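Local coordinates for conjugal transfer protein (PDB 5WIC) that probably serves as the periplasmic, VirB8-like part of an inner-membrane component of the type IV secretion channel that passes DNA during plasmid conjugation, at residues 20-25 with 132-137. Residues are numbered along the deposited sequence; the frame is centred on the assembly and turned at random.
Sequences RDQTSY and YEYKSL
Asp21 OD1 is gripped twice by Ser136: the backbone N lies 2.6 Å from it in a nearly straight bond (171° at the hydrogen), almost on the carboxylate C-O axis, while OG donates at 2.9 Å to the same OD1 from above the carboxylate plane. Asp21 CG, set beside its own backbone N (chi1 -61°), brings OD1 to this amide. Together these bonds help tie the loop before helix 27-42 to the chain leaving strand 124-134 of the antiparallel sheet, in a domain of the VirB8 family and NTF2-like clan. Next to Asp21 in the loop, Gln22 pairs with Tyr134, two residues before Ser136, in a single antiparallel hydrogen-bonded bridge, Gln22 N to Tyr134 O at 3.1 Å and Tyr134 N to Gln22 O at 2.8 Å. The Tyr134 ring then takes the edge of Tyr25 on its face in a T-shaped pair, with centroids 4.6 Å apart and planes at 69°. Its OH bonds Asp30 of helix 27-42, and Phe151 meets the ring edge-to-face. A leucine in place of Tyr134 would probably leave the Tyr25 edge without its aromatic face and Asp30 without one of its donors. Gln22 spans its own loop: OE1 accepts from Arg20 NH1, NE2 donates to Ser24 O at 2.8 Å, and that same NE2 sits 3.0 Å above the plane of the Tyr25 ring, over its centre.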
# COMPACT_ATOMS: atom_id res chain seq x y z
N ARG A 20 0.98 18.25 -4.42
CA ARG A 20 2.20 18.62 -5.13
C ARG A 20 2.29 17.94 -6.50
O ARG A 20 2.08 16.73 -6.61
CB ARG A 20 3.44 18.28 -4.29
CG ARG A 20 4.75 18.72 -4.92
CD ARG A 20 5.91 18.56 -3.96
NE ARG A 20 7.15 19.09 -4.53
CZ ARG A 20 8.03 18.38 -5.24
NH1 ARG A 20 7.81 17.10 -5.49
NH2 ARG A 20 9.12 18.97 -5.71
N ASP A 21 2.61 18.72 -7.53
CA ASP A 21 2.78 18.18 -8.87
C ASP A 21 4.07 17.38 -8.99
O ASP A 21 5.16 17.93 -8.87
CB ASP A 21 2.77 19.30 -9.91
CG ASP A 21 1.48 20.09 -9.93
OD1 ASP A 21 0.45 19.58 -9.43
OD2 ASP A 21 1.48 21.23 -10.45
N GLN A 22 3.95 16.08 -9.23
CA GLN A 22 5.10 15.22 -9.53
C GLN A 22 4.63 13.90 -10.12
O GLN A 22 3.58 13.39 -9.76
CB GLN A 22 5.94 14.97 -8.27
CG GLN A 22 5.24 14.17 -7.20
CD GLN A 22 5.92 14.29 -5.85
OE1 GLN A 22 5.95 15.37 -5.25
NE2 GLN A 22 6.47 13.19 -5.35
N THR A 23 5.42 13.35 -11.03
CA THR A 23 5.06 12.09 -11.68
C THR A 23 5.07 10.91 -10.71
O THR A 23 4.17 10.07 -10.75
CB THR A 23 6.01 11.78 -12.85
OG1 THR A 23 5.91 12.80 -13.85
CG2 THR A 23 5.67 10.43 -13.48
N SER A 24 6.08 10.85 -9.84
CA SER A 24 6.28 9.69 -8.98
C SER A 24 6.53 10.05 -7.52
O SER A 24 6.97 11.14 -7.20
CB SER A 24 7.45 8.86 -9.50
OG SER A 24 7.78 7.82 -8.59
N TYR A 25 6.24 9.09 -6.65
CA TYR A 25 6.54 9.18 -5.22
C TYR A 25 7.41 8.00 -4.79
O TYR A 25 7.53 7.71 -3.60
CB TYR A 25 5.25 9.21 -4.40
CG TYR A 25 4.79 10.60 -4.02
CD1 TYR A 25 5.24 11.20 -2.86
CD2 TYR A 25 3.90 11.30 -4.82
CE1 TYR A 25 4.83 12.47 -2.50
CE2 TYR A 25 3.49 12.57 -4.48
CZ TYR A 25 3.95 13.15 -3.32
OH TYR A 25 3.53 14.41 -2.98
N TYR A 132 0.14 7.40 -15.09
CA TYR A 132 -0.22 8.06 -13.84
C TYR A 132 0.64 9.29 -13.55
O TYR A 132 1.60 9.58 -14.25
CB TYR A 132 -0.13 7.07 -12.68
CG TYR A 132 1.27 6.64 -12.33
CD1 TYR A 132 1.94 5.69 -13.10
CD2 TYR A 132 1.93 7.16 -11.22
CE1 TYR A 132 3.23 5.30 -12.78
CE2 TYR A 132 3.21 6.77 -10.90
CZ TYR A 132 3.85 5.84 -11.68
OH TYR A 132 5.13 5.45 -11.35
N GLU A 133 0.18 10.06 -12.57
CA GLU A 133 0.82 11.30 -12.16
C GLU A 133 0.28 11.74 -10.80
O GLU A 133 -0.69 11.17 -10.30
CB GLU A 133 0.57 12.40 -13.20
CG GLU A 133 -0.87 12.89 -13.25
CD GLU A 133 -1.10 13.91 -14.35
OE1 GLU A 133 -0.13 14.24 -15.07
OE2 GLU A 133 -2.24 14.38 -14.49
N TYR A 134 0.89 12.76 -10.21
CA TYR A 134 0.31 13.39 -9.04
C TYR A 134 0.14 14.87 -9.33
O TYR A 134 1.00 15.49 -9.96
CB TYR A 134 1.19 13.20 -7.80
CG TYR A 134 1.42 11.76 -7.40
CD1 TYR A 134 2.34 10.97 -8.08
CD2 TYR A 134 0.73 11.20 -6.33
CE1 TYR A 134 2.56 9.65 -7.71
CE2 TYR A 134 0.95 9.88 -5.96
CZ TYR A 134 1.86 9.12 -6.65
OH TYR A 134 2.08 7.81 -6.27
N LYS A 135 -0.98 15.42 -8.90
CA LYS A 135 -1.29 16.82 -9.13
C LYS A 135 -1.75 17.50 -7.86
O LYS A 135 -2.51 16.94 -7.07
CB LYS A 135 -2.35 16.96 -10.22
CG LYS A 135 -1.86 16.62 -11.62
CD LYS A 135 -0.86 17.64 -12.14
CE LYS A 135 -0.40 17.29 -13.55
NZ LYS A 135 0.78 18.09 -13.99
N SER A 136 -1.27 18.72 -7.66
CA SER A 136 -1.75 19.57 -6.59
C SER A 136 -3.05 20.24 -7.05
O SER A 136 -3.03 21.06 -7.97
CB SER A 136 -0.71 20.62 -6.22
OG SER A 136 -0.38 21.43 -7.34
N LEU A 137 -4.16 19.86 -6.43
CA LEU A 137 -5.46 20.42 -6.78
C LEU A 137 -6.26 20.78 -5.54
O LEU A 137 -5.99 20.27 -4.45
CB LEU A 137 -6.25 19.43 -7.64
CG LEU A 137 -5.68 19.10 -9.02
CD1 LEU A 137 -6.51 18.02 -9.69
CD2 LEU A 137 -5.63 20.34 -9.90